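Local coordinates for protein O-methyltransferase family 2 (Planctopirus limnophila, PDB 5I2H) that probably transfers methyl groups from S-adenosyl-L-methionine to hydroxyl oxygens of small molecules, forms a dimer and binds the flavone apigenin, at residues H41-L46 / Q78-R83; R198-V203 / R296-D301; M212-L215 / T220-G223. All blocks are in the same frame, centred on the assembly; numbering follows the deposited sequence. Where two conformers were deposited one is given.

All three contacts are buried, but they lie in two distant parts of the chain. Contact 1 belongs to the dimerisation domain, on the other side of the chain's centre from the two others, and its centre is about 39 Å from that of contact 2 and 48 Å from that of contact 3. It is wholly apolar. Contacts 2 and 3 share the central sheet of the methyltransferase domain: L200 N and R222 O, 2.9 Å apart, probably form a hydrogen bond between neighbouring strands. Contact 2 reaches across strand 265-269 and joins leucines with two arginines that share the carboxylate of D265, whereas contact 3 packs helix 209-217 on strand 222-227 through aliphatic and indole carbons.

Contact 1: H41-L46 / Q78-R83; sequences HVFDIL and QLLTKR
F43 and L80 bring the first turn of helix 42-48 up to the start of strand 80-82, with F43 CA and L80 CA 8.8 Å apart and no hydrogen bond between the two segments. The setting is the helix-turn-helix-like dimerisation domain of the family, where strands 80-82 and 88-90 pair as a short antiparallel hairpin, consistent with the wing of a winged-helix fold. Just before the strand, Q78 has positive phi and is the C-prime residue of a Schellman motif that ends helix 64-76, with L79 N turned back to L74 O. After this turn L79 lies against F43, and L80 against F43 and L46.

The F43 ring is carried out from the helix with CG anti to the carbonyl carbon, chi1 -54°, and its CE1 corner reaches both leucines, each at a slant to the ring plane. F43 CE1 lies 4.2 Å from L79 CB. The same corner is 4.4 Å from L80 CD2. L98, from a loop, touches F43 and L79, and V37 of helix 26-39 also packs on the ring. L79 has a further neighbour in I20 of the second subunit, so this apolar cluster extends to the dimer partner. L90 of strand 88-90 touches F43, L46 and L80, adding the other hairpin strand to the packing.

One turn on from F43, L46 crosses L80 at about a right angle. Its CD1 methyl meets both methyls of L80, with L46 CD1 3.7 Å from L80 CD2 and 4.0 Å from L80 CD1.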
ATOM      1  N   HIS A  41      -2.713 -10.546 -17.852  1.00 19.45           N
ATOM      2  CA  HIS A  41      -1.599 -10.648 -18.797  1.00 22.89           C
ATOM      3  C   HIS A  41      -1.202  -9.291 -19.391  1.00 19.02           C
ATOM      4  O   HIS A  41      -0.682  -9.240 -20.513  1.00 18.20           O
ATOM      5  CB  HIS A  41      -1.879 -11.617 -19.962  1.00 29.36           C
ATOM      6  CG  HIS A  41      -2.762 -12.789 -19.642  1.00 34.07           C
ATOM      7  ND1 HIS A  41      -2.293 -13.942 -19.046  1.00 36.39           N
ATOM      8  CD2 HIS A  41      -4.075 -13.015 -19.911  1.00 34.35           C
ATOM      9  CE1 HIS A  41      -3.282 -14.814 -18.934  1.00 36.28           C
ATOM     10  NE2 HIS A  41      -4.376 -14.275 -19.448  1.00 34.97           N
ATOM     11  N   VAL A  42      -1.412  -8.192 -18.641  1.00 16.80           N
ATOM     12  CA  VAL A  42      -1.199  -6.840 -19.177  1.00 16.37           C
ATOM     13  C   VAL A  42       0.212  -6.674 -19.735  1.00 15.42           C
ATOM     14  O   VAL A  42       0.409  -6.105 -20.817  1.00 15.85           O
ATOM     15  CB  VAL A  42      -1.482  -5.790 -18.091  1.00 18.25           C
ATOM     16  CG1 VAL A  42      -1.176  -4.401 -18.603  1.00 20.56           C
ATOM     17  CG2 VAL A  42      -2.915  -5.883 -17.683  1.00 19.19           C
ATOM     18  N   PHE A  43       1.220  -7.101 -18.972  1.00 16.32           N
ATOM     19  CA  PHE A  43       2.607  -6.801 -19.335  1.00 16.04           C
ATOM     20  C   PHE A  43       3.072  -7.672 -20.487  1.00 18.84           C
ATOM     21  O   PHE A  43       3.746  -7.188 -21.401  1.00 20.01           O
ATOM     22  CB  PHE A  43       3.494  -6.965 -18.109  1.00 16.28           C
ATOM     23  CG  PHE A  43       3.009  -6.143 -16.946  1.00 16.35           C
ATOM     24  CD1 PHE A  43       3.105  -4.757 -16.989  1.00 17.46           C
ATOM     25  CD2 PHE A  43       2.368  -6.746 -15.875  1.00 15.49           C
ATOM     26  CE1 PHE A  43       2.612  -3.971 -15.935  1.00 18.00           C
ATOM     27  CE2 PHE A  43       1.857  -5.972 -14.829  1.00 16.44           C
ATOM     28  CZ  PHE A  43       1.995  -4.582 -14.859  1.00 16.71           C
ATOM     29  N   ASP A  44       2.666  -8.937 -20.488  1.00 19.65           N
ATOM     30  CA  ASP A  44       3.026  -9.783 -21.612  1.00 20.71           C
ATOM     31  C   ASP A  44       2.367  -9.286 -22.894  1.00 21.94           C
ATOM     32  O   ASP A  44       2.971  -9.366 -23.979  1.00 23.21           O
ATOM     33  CB  ASP A  44       2.650 -11.230 -21.301  1.00 21.81           C
ATOM     34  CG  ASP A  44       3.469 -11.826 -20.154  1.00 25.88           C
ATOM     35  OD1 ASP A  44       4.680 -11.559 -20.067  1.00 25.21           O
ATOM     36  OD2 ASP A  44       2.890 -12.549 -19.316  1.00 30.91           O
ATOM     37  N   ILE A  45       1.147  -8.749 -22.796  1.00 18.74           N
ATOM     38  CA  ILE A  45       0.480  -8.233 -23.987  1.00 18.05           C
ATOM     39  C   ILE A  45       1.190  -6.985 -24.503  1.00 18.53           C
ATOM     40  O   ILE A  45       1.548  -6.892 -25.683  1.00 18.57           O
ATOM     41  CB  ILE A  45      -1.002  -7.967 -23.692  1.00 18.49           C
ATOM     42  CG1 ILE A  45      -1.730  -9.301 -23.525  1.00 20.03           C
ATOM     43  CG2 ILE A  45      -1.617  -7.099 -24.792  1.00 18.27           C
ATOM     44  CD1 ILE A  45      -3.150  -9.169 -23.017  1.00 20.76           C
ATOM     45  N   LEU A  46       1.438  -6.015 -23.622  1.00 17.01           N
ATOM     46  CA  LEU A  46       2.000  -4.761 -24.103  1.00 17.86           C
ATOM     47  C   LEU A  46       3.469  -4.897 -24.487  1.00 20.25           C
ATOM     48  O   LEU A  46       3.971  -4.095 -25.291  1.00 22.64           O
ATOM     49  CB  LEU A  46       1.793  -3.673 -23.049  1.00 17.12           C
ATOM     50  CG  LEU A  46       0.373  -3.083 -23.036  1.00 19.18           C
ATOM     51  CD1 LEU A  46       0.194  -2.256 -21.783  1.00 19.86           C
ATOM     52  CD2 LEU A  46       0.112  -2.204 -24.247  1.00 18.80           C
ATOM     53  N   GLN A  78       4.671   3.703 -12.369  0.55 12.93           N
ATOM     54  CA  GLN A  78       5.827   3.830 -13.268  0.55 13.04           C
ATOM     55  C   GLN A  78       6.086   2.526 -14.022  0.55 11.13           C
ATOM     56  O   GLN A  78       7.233   2.153 -14.311  0.55 12.63           O
ATOM     57  CB  GLN A  78       7.074   4.288 -12.513  0.55 15.33           C
ATOM     58  CG  GLN A  78       6.863   5.566 -11.731  0.55 21.21           C
ATOM     59  CD  GLN A  78       8.095   6.435 -11.740  0.55 24.56           C
ATOM     60  OE1 GLN A  78       9.115   6.083 -11.156  0.55 25.66           O
ATOM     61  NE2 GLN A  78       8.021   7.561 -12.445  0.55 27.25           N
ATOM     62  N   LEU A  79       5.004   1.829 -14.364  1.00  9.61           N
ATOM     63  CA  LEU A  79       5.099   0.559 -15.084  1.00 11.59           C
ATOM     64  C   LEU A  79       4.598   0.650 -16.515  1.00 13.93           C
ATOM     65  O   LEU A  79       5.042  -0.121 -17.375  1.00 14.00           O
ATOM     66  CB  LEU A  79       4.321  -0.531 -14.340  1.00 10.90           C
ATOM     67  CG  LEU A  79       4.827  -0.779 -12.917  1.00 11.27           C
ATOM     68  CD1 LEU A  79       3.905  -1.757 -12.184  1.00 11.95           C
ATOM     69  CD2 LEU A  79       6.287  -1.275 -12.950  1.00 13.25           C
ATOM     70  N   LEU A  80       3.661   1.556 -16.779  1.00 13.52           N
ATOM     71  CA  LEU A  80       3.274   1.901 -18.138  1.00 14.42           C
ATOM     72  C   LEU A  80       3.552   3.376 -18.376  1.00 15.06           C
ATOM     73  O   LEU A  80       3.717   4.170 -17.441  1.00 14.76           O
ATOM     74  CB  LEU A  80       1.794   1.607 -18.404  1.00 15.50           C
ATOM     75  CG  LEU A  80       1.260   0.197 -18.172  1.00 18.23           C
ATOM     76  CD1 LEU A  80      -0.229   0.113 -18.534  1.00 17.10           C
ATOM     77  CD2 LEU A  80       2.020  -0.809 -18.952  1.00 19.39           C
ATOM     78  N   THR A  81       3.590   3.745 -19.645  1.00 18.77           N
ATOM     79  CA  THR A  81       3.820   5.126 -20.007  1.00 20.96           C
ATOM     80  C   THR A  81       2.923   5.472 -21.188  1.00 20.62           C
ATOM     81  O   THR A  81       2.557   4.605 -21.993  1.00 20.40           O
ATOM     82  CB  THR A  81       5.307   5.377 -20.311  1.00 23.88           C
ATOM     83  OG1 THR A  81       5.490   6.764 -20.612  1.00 26.75           O
ATOM     84  CG2 THR A  81       5.784   4.547 -21.483  1.00 23.57           C
ATOM     85  N   LYS A  82       2.512   6.737 -21.245  1.00 20.35           N
ATOM     86  CA  LYS A  82       1.661   7.226 -22.333  1.00 24.11           C
ATOM     87  C   LYS A  82       2.503   8.077 -23.278  1.00 33.63           C
ATOM     88  O   LYS A  82       2.738   9.255 -23.010  1.00 34.78           O
ATOM     89  CB  LYS A  82       0.475   8.008 -21.785  1.00 23.88           C
ATOM     90  CG  LYS A  82      -0.507   7.123 -21.059  1.00 24.88           C
ATOM     91  CD  LYS A  82      -1.836   7.843 -20.735  1.00 24.75           C
ATOM     92  CE  LYS A  82      -2.761   6.910 -19.954  1.00 24.49           C
ATOM     93  NZ  LYS A  82      -4.075   7.494 -19.541  1.00 23.05           N
ATOM     94  N   ARG A  83       2.909   7.474 -24.403  1.00 40.50           N
ATOM     95  CA  ARG A  83       3.817   8.042 -25.424  1.00 43.04           C
ATOM     96  C   ARG A  83       4.776   9.097 -24.895  1.00 46.07           C
ATOM     97  O   ARG A  83       4.864  10.193 -25.450  1.00 48.80           O
ATOM     98  CB  ARG A  83       3.008   8.631 -26.580  1.00 43.07           C
TER

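Contact 2: R198-V203 / R296-D301; sequences RVLLDV and RLLIHD
R198, just before strand 199-203, and R296, the first residue of strand 296-301, cross at about a right angle, and their guanidinium planes stand 84° apart. The approach is oblique for both groups: R198 NE lies 3.7 Å from R296 NH2, and R198 NH2 is 3.9 Å from R296 NE. In each arginine CG lies beside the backbone N and the chain then bends at chi3, but in opposite senses, 67° in R198 and -62° in R296, which helps to set the two flat groups across each other. R296 N lies at the edge of the R198 guanidinium and in its plane, 4.0 Å from R198 NH2.

The carboxylate of D265, at the start of the strand between them, probably makes this pairing of like charges tolerable in a buried place: D265 OD1 forms salt bridges with both R198 NH2 and R296 NE. Main-chain carbonyls take further N-H groups: R198 NH1 bonds to Q184 O, R198 NH2 also to G294 O, and R296 NH1 to P181 O. Each guanidinium is therefore gripped on more than one nitrogen and has little freedom to rotate.

Farther along the strands the chemistry turns apolar. L200 and L298 also cross at about a right angle and meet by a single methyl each, L200 CD1 to L298 CD1 at 4.0 Å. L298 packs as well on L267 of the intervening strand and on L358 and L360 of strand 357-362.

Strands 199-203 and 296-301 are next-but-one neighbours, both parallel to strand 265-269 between them. Reaching across this middle strand, the side chains join the first and fifth strands of the 3-2-1-4-5-7-6 sheet that marks the Rossmann-like, class I S-adenosylmethionine-dependent methyltransferase fold.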
ATOM      1  N   ARG A 198     -25.925  34.160   0.881  1.00 16.16           N
ATOM      2  CA  ARG A 198     -26.171  33.171  -0.156  1.00 13.01           C
ATOM      3  C   ARG A 198     -26.829  31.941   0.441  1.00 12.28           C
ATOM      4  O   ARG A 198     -26.686  31.664   1.632  1.00 12.97           O
ATOM      5  CB  ARG A 198     -24.883  32.773  -0.871  1.00 13.03           C
ATOM      6  CG  ARG A 198     -24.212  34.019  -1.542  1.00 14.01           C
ATOM      7  CD  ARG A 198     -22.911  33.710  -2.270  1.00 14.32           C
ATOM      8  NE  ARG A 198     -23.035  32.874  -3.466  1.00 15.07           N
ATOM      9  CZ  ARG A 198     -23.451  33.318  -4.648  1.00 16.56           C
ATOM     10  NH1 ARG A 198     -23.819  34.592  -4.789  1.00 17.27           N
ATOM     11  NH2 ARG A 198     -23.525  32.491  -5.683  1.00 16.11           N
ATOM     12  N   VAL A 199     -27.581  31.234  -0.399  1.00 11.36           N
ATOM     13  CA  VAL A 199     -28.142  29.929  -0.069  1.00 10.35           C
ATOM     14  C   VAL A 199     -27.240  28.877  -0.688  1.00 10.22           C
ATOM     15  O   VAL A 199     -27.049  28.860  -1.909  1.00 11.54           O
ATOM     16  CB  VAL A 199     -29.588  29.799  -0.562  1.00 11.48           C
ATOM     17  CG1 VAL A 199     -30.114  28.383  -0.329  1.00 12.97           C
ATOM     18  CG2 VAL A 199     -30.478  30.852   0.143  1.00 11.72           C
ATOM     19  N   LEU A 200     -26.659  28.022   0.154  1.00  9.18           N
ATOM     20  CA  LEU A 200     -25.773  26.952  -0.279  1.00  7.98           C
ATOM     21  C   LEU A 200     -26.549  25.642  -0.207  1.00  8.87           C
ATOM     22  O   LEU A 200     -26.998  25.245   0.879  1.00 10.65           O
ATOM     23  CB  LEU A 200     -24.538  26.892   0.617  1.00  8.35           C
ATOM     24  CG  LEU A 200     -23.615  25.674   0.439  1.00 10.02           C
ATOM     25  CD1 LEU A 200     -23.089  25.592  -1.014  1.00 10.35           C
ATOM     26  CD2 LEU A 200     -22.448  25.699   1.447  1.00 10.75           C
ATOM     27  N   LEU A 201     -26.735  25.003  -1.358  1.00  8.48           N
ATOM     28  CA  LEU A 201     -27.379  23.693  -1.476  1.00  8.66           C
ATOM     29  C   LEU A 201     -26.326  22.611  -1.643  1.00  8.42           C
ATOM     30  O   LEU A 201     -25.510  22.667  -2.571  1.00 10.06           O
ATOM     31  CB  LEU A 201     -28.329  23.657  -2.683  1.00 10.07           C
ATOM     32  CG  LEU A 201     -28.899  22.300  -3.127  1.00  9.77           C
ATOM     33  CD1 LEU A 201     -29.791  21.666  -2.053  1.00  9.90           C
ATOM     34  CD2 LEU A 201     -29.662  22.436  -4.473  1.00 11.72           C
ATOM     35  N   ASP A 202     -26.385  21.600  -0.792  1.00  8.82           N
ATOM     36  CA  ASP A 202     -25.365  20.553  -0.686  1.00  9.26           C
ATOM     37  C   ASP A 202     -26.060  19.288  -1.163  1.00 10.05           C
ATOM     38  O   ASP A 202     -26.880  18.723  -0.438  1.00 11.80           O
ATOM     39  CB  ASP A 202     -24.899  20.487   0.770  1.00 11.09           C
ATOM     40  CG  ASP A 202     -23.652  19.685   0.982  1.00 15.86           C
ATOM     41  OD1 ASP A 202     -23.337  18.828   0.142  1.00 19.11           O
ATOM     42  OD2 ASP A 202     -22.999  19.893   2.056  1.00 17.80           O
ATOM     43  N   VAL A 203     -25.784  18.878  -2.400  1.00  8.98           N
ATOM     44  CA  VAL A 203     -26.474  17.748  -3.018  1.00 11.45           C
ATOM     45  C   VAL A 203     -25.720  16.465  -2.706  1.00 10.33           C
ATOM     46  O   VAL A 203     -24.522  16.356  -3.005  1.00 10.00           O
ATOM     47  CB  VAL A 203     -26.626  17.963  -4.534  1.00 12.53           C
ATOM     48  CG1 VAL A 203     -27.237  16.686  -5.237  1.00 12.10           C
ATOM     49  CG2 VAL A 203     -27.530  19.180  -4.771  1.00 15.11           C
ATOM     50  N   ARG A 296     -23.168  29.688  -8.445  1.00  9.91           N
ATOM     51  CA  ARG A 296     -21.949  28.899  -8.597  1.00 10.13           C
ATOM     52  C   ARG A 296     -22.225  27.416  -8.470  1.00 10.10           C
ATOM     53  O   ARG A 296     -23.019  26.989  -7.630  1.00 11.37           O
ATOM     54  CB  ARG A 296     -20.886  29.305  -7.563  1.00  9.16           C
ATOM     55  CG  ARG A 296     -20.526  30.800  -7.715  1.00 10.99           C
ATOM     56  CD  ARG A 296     -19.482  31.232  -6.691  1.00 12.23           C
ATOM     57  NE  ARG A 296     -19.942  31.099  -5.293  1.00 13.00           N
ATOM     58  CZ  ARG A 296     -19.206  31.432  -4.238  1.00 12.22           C
ATOM     59  NH1 ARG A 296     -17.976  31.903  -4.427  1.00 14.33           N
ATOM     60  NH2 ARG A 296     -19.694  31.299  -3.005  1.00 14.35           N
ATOM     61  N   LEU A 297     -21.525  26.635  -9.285  1.00  9.80           N
ATOM     62  CA  LEU A 297     -21.405  25.213  -9.067  1.00  9.94           C
ATOM     63  C   LEU A 297     -20.050  24.974  -8.414  1.00  9.35           C
ATOM     64  O   LEU A 297     -19.002  25.344  -8.971  1.00 11.24           O
ATOM     65  CB  LEU A 297     -21.560  24.430 -10.375  1.00 10.37           C
ATOM     66  CG  LEU A 297     -21.427  22.917 -10.229  1.00 11.92           C
ATOM     67  CD1 LEU A 297     -22.628  22.386  -9.450  1.00 13.32           C
ATOM     68  CD2 LEU A 297     -21.316  22.285 -11.617  1.00 12.30           C
ATOM     69  N   LEU A 298     -20.078  24.387  -7.234  1.00  7.55           N
ATOM     70  CA  LEU A 298     -18.883  24.054  -6.454  1.00  8.36           C
ATOM     71  C   LEU A 298     -18.677  22.553  -6.549  1.00  8.88           C
ATOM     72  O   LEU A 298     -19.464  21.775  -5.991  1.00 10.35           O
ATOM     73  CB  LEU A 298     -19.048  24.477  -4.997  1.00  7.04           C
ATOM     74  CG  LEU A 298     -19.483  25.938  -4.786  1.00  9.30           C
ATOM     75  CD1 LEU A 298     -19.821  26.163  -3.295  1.00  9.68           C
ATOM     76  CD2 LEU A 298     -18.538  26.997  -5.345  1.00 13.16           C
ATOM     77  N   ILE A 299     -17.626  22.134  -7.247  1.00  8.42           N
ATOM     78  CA  ILE A 299     -17.277  20.713  -7.306  1.00  8.15           C
ATOM     79  C   ILE A 299     -16.093  20.520  -6.377  1.00  9.99           C
ATOM     80  O   ILE A 299     -15.066  21.194  -6.534  1.00 12.28           O
ATOM     81  CB  ILE A 299     -16.941  20.271  -8.745  1.00  8.01           C
ATOM     82  CG1 ILE A 299     -18.204  20.321  -9.617  1.00  9.98           C
ATOM     83  CG2 ILE A 299     -16.341  18.874  -8.753  1.00  9.63           C
ATOM     84  CD1 ILE A 299     -17.893  20.179 -11.112  1.00 10.74           C
ATOM     85  N   HIS A 300     -16.232  19.622  -5.396  1.00  8.45           N
ATOM     86  CA  HIS A 300     -15.159  19.359  -4.441  1.00  7.67           C
ATOM     87  C   HIS A 300     -14.776  17.896  -4.581  1.00  8.39           C
ATOM     88  O   HIS A 300     -15.590  17.018  -4.305  1.00 10.51           O
ATOM     89  CB  HIS A 300     -15.599  19.696  -3.015  1.00  8.20           C
ATOM     90  CG  HIS A 300     -14.526  19.523  -1.984  1.00  8.94           C
ATOM     91  ND1 HIS A 300     -14.720  18.760  -0.852  1.00 12.43           N
ATOM     92  CD2 HIS A 300     -13.256  20.007  -1.903  1.00  8.73           C
ATOM     93  CE1 HIS A 300     -13.615  18.779  -0.116  1.00 12.66           C
ATOM     94  NE2 HIS A 300     -12.717  19.526  -0.729  1.00 11.49           N
ATOM     95  N   ASP A 301     -13.565  17.625  -5.065  1.00  7.82           N
ATOM     96  CA  ASP A 301     -13.234  16.240  -5.363  1.00  7.79           C
ATOM     97  C   ASP A 301     -11.720  16.132  -5.456  1.00  8.60           C
ATOM     98  O   ASP A 301     -10.991  17.118  -5.255  1.00  9.88           O
ATOM     99  CB  ASP A 301     -13.951  15.775  -6.654  1.00  9.06           C
ATOM    100  CG  ASP A 301     -14.385  14.326  -6.567  1.00 10.75           C
ATOM    101  OD1 ASP A 301     -13.484  13.467  -6.465  1.00 10.33           O
ATOM    102  OD2 ASP A 301     -15.608  14.063  -6.532  1.00 12.60           O
TER

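Contact 3: M212-L215 / T220-G223; sequences MAVL and TWRG
V214 points CG1 at W221 because that methyl is anti to its backbone N, chi1 169°, while the indole comes to meet it with CG anti to the carbonyl carbon, chi1 -70°. The two cross obliquely, with V214 CG1 3.5 Å from W221 CE3 and 3.6 Å from W221 CZ3, so the methyl meets the six-membered ring at a slant. The indole also stacks with Y218 and touches R198.

L215 reaches the backbone of the incoming strand with both branches. Its CD2 lies 3.6 Å from R222 C and 3.8 Å from W221 CB, and its CD1 is 3.8 Å from G223 N. A beta carbon on G223 would sit only 3.1 Å from L215 CD1, a tight fit that glycine avoids. With an alanine at L215 both methyls would be gone, which would probably open a gap over the R222-G223 peptide and leave W221 CB less firmly packed.

Here helix 209-217 is pressed on strand 222-227, the closing half of the beta-alpha-beta crossover that starts from strand 199-203, a basic unit of the Rossmann-like methyltransferase fold.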
HETATM    1  N   MSE A 212     -22.215  23.039   7.011  1.00  8.71           N
HETATM    2  CA  MSE A 212     -22.216  23.574   8.370  1.00  7.84           C
HETATM    3  C   MSE A 212     -20.980  24.453   8.616  1.00  8.81           C
HETATM    4  O   MSE A 212     -21.108  25.512   9.235  1.00 10.43           O
HETATM    5  CB  MSE A 212     -22.300  22.458   9.407  1.00  8.78           C
HETATM    6  CG  MSE A 212     -23.587  21.671   9.260  1.00 11.15           C
HETATM    7 SE   MSE A 212     -23.438  20.067  10.310  0.79 13.58          SE
HETATM    8  CE  MSE A 212     -24.893  19.139   9.366  1.00 15.59           C
ATOM      9  N   ALA A 213     -19.799  24.045   8.131  1.00  8.88           N
ATOM     10  CA  ALA A 213     -18.630  24.914   8.268  1.00  7.18           C
ATOM     11  C   ALA A 213     -18.839  26.237   7.534  1.00  8.80           C
ATOM     12  O   ALA A 213     -18.546  27.314   8.075  1.00 10.37           O
ATOM     13  CB  ALA A 213     -17.375  24.198   7.773  1.00  6.91           C
ATOM     14  N   VAL A 214     -19.335  26.182   6.292  1.00  7.62           N
ATOM     15  CA  VAL A 214     -19.569  27.427   5.559  1.00  8.69           C
ATOM     16  C   VAL A 214     -20.537  28.321   6.328  1.00  8.83           C
ATOM     17  O   VAL A 214     -20.336  29.543   6.439  1.00 12.01           O
ATOM     18  CB  VAL A 214     -20.083  27.105   4.142  1.00 10.66           C
ATOM     19  CG1 VAL A 214     -20.598  28.368   3.439  1.00 11.63           C
ATOM     20  CG2 VAL A 214     -18.951  26.460   3.339  1.00 11.84           C
ATOM     21  N   LEU A 215     -21.583  27.731   6.905  1.00  8.88           N
ATOM     22  CA  LEU A 215     -22.551  28.559   7.629  1.00  8.18           C
ATOM     23  C   LEU A 215     -21.952  29.182   8.888  1.00 10.94           C
ATOM     24  O   LEU A 215     -22.382  30.277   9.280  1.00 11.65           O
ATOM     25  CB  LEU A 215     -23.791  27.745   8.016  1.00  9.08           C
ATOM     26  CG  LEU A 215     -24.666  27.260   6.854  1.00  8.34           C
ATOM     27  CD1 LEU A 215     -25.908  26.498   7.399  1.00  9.17           C
ATOM     28  CD2 LEU A 215     -25.070  28.401   5.905  1.00 11.32           C
ATOM     29  N   THR A 220     -24.693  35.117   7.717  1.00 16.83           N
ATOM     30  CA  THR A 220     -25.885  35.559   6.997  1.00 19.49           C
ATOM     31  C   THR A 220     -26.357  34.558   5.962  1.00 18.08           C
ATOM     32  O   THR A 220     -27.375  34.805   5.308  1.00 18.73           O
ATOM     33  CB  THR A 220     -25.648  36.889   6.282  1.00 21.83           C
ATOM     34  OG1 THR A 220     -24.644  36.717   5.275  1.00 23.22           O
ATOM     35  CG2 THR A 220     -25.202  37.959   7.252  1.00 23.25           C
ATOM     36  N   TRP A 221     -25.640  33.453   5.774  1.00 17.53           N
ATOM     37  CA  TRP A 221     -26.034  32.503   4.747  1.00 15.25           C
ATOM     38  C   TRP A 221     -27.028  31.503   5.295  1.00 13.46           C
ATOM     39  O   TRP A 221     -27.222  31.384   6.506  1.00 14.49           O
ATOM     40  CB  TRP A 221     -24.829  31.740   4.193  1.00 13.63           C
ATOM     41  CG  TRP A 221     -23.903  32.566   3.373  1.00 15.88           C
ATOM     42  CD1 TRP A 221     -23.746  33.925   3.413  1.00 17.44           C
ATOM     43  CD2 TRP A 221     -22.981  32.081   2.398  1.00 15.46           C
ATOM     44  NE1 TRP A 221     -22.757  34.316   2.525  1.00 18.22           N
ATOM     45  CE2 TRP A 221     -22.273  33.201   1.896  1.00 17.62           C
ATOM     46  CE3 TRP A 221     -22.675  30.802   1.902  1.00 14.96           C
ATOM     47  CZ2 TRP A 221     -21.295  33.085   0.910  1.00 17.66           C
ATOM     48  CZ3 TRP A 221     -21.699  30.684   0.935  1.00 15.68           C
ATOM     49  CH2 TRP A 221     -21.017  31.826   0.441  1.00 17.23           C
ATOM     50  N   ARG A 222     -27.665  30.767   4.381  0.60 12.28           N
ATOM     51  CA  ARG A 222     -28.528  29.647   4.729  0.60 11.82           C
ATOM     52  C   ARG A 222     -28.086  28.433   3.931  0.60 11.15           C
ATOM     53  O   ARG A 222     -27.567  28.553   2.822  0.60  9.68           O
ATOM     54  CB  ARG A 222     -30.033  29.906   4.443  0.60 14.31           C
ATOM     55  CG  ARG A 222     -30.673  30.927   5.361  0.60 18.66           C
ATOM     56  CD  ARG A 222     -32.213  31.006   5.178  0.60 21.09           C
ATOM     57  NE  ARG A 222     -32.954  29.743   5.337  0.60 24.35           N
ATOM     58  CZ  ARG A 222     -33.534  29.341   6.475  0.60 26.57           C
ATOM     59  NH1 ARG A 222     -33.438  30.077   7.576  0.60 26.47           N
ATOM     60  NH2 ARG A 222     -34.219  28.199   6.512  0.60 26.62           N
ATOM     61  N   GLY A 223     -28.312  27.259   4.491  1.00 10.40           N
ATOM     62  CA  GLY A 223     -27.888  26.026   3.868  1.00 11.08           C
ATOM     63  C   GLY A 223     -29.047  25.070   3.694  1.00 11.03           C
ATOM     64  O   GLY A 223     -30.027  25.110   4.433  1.00 12.54           O
TER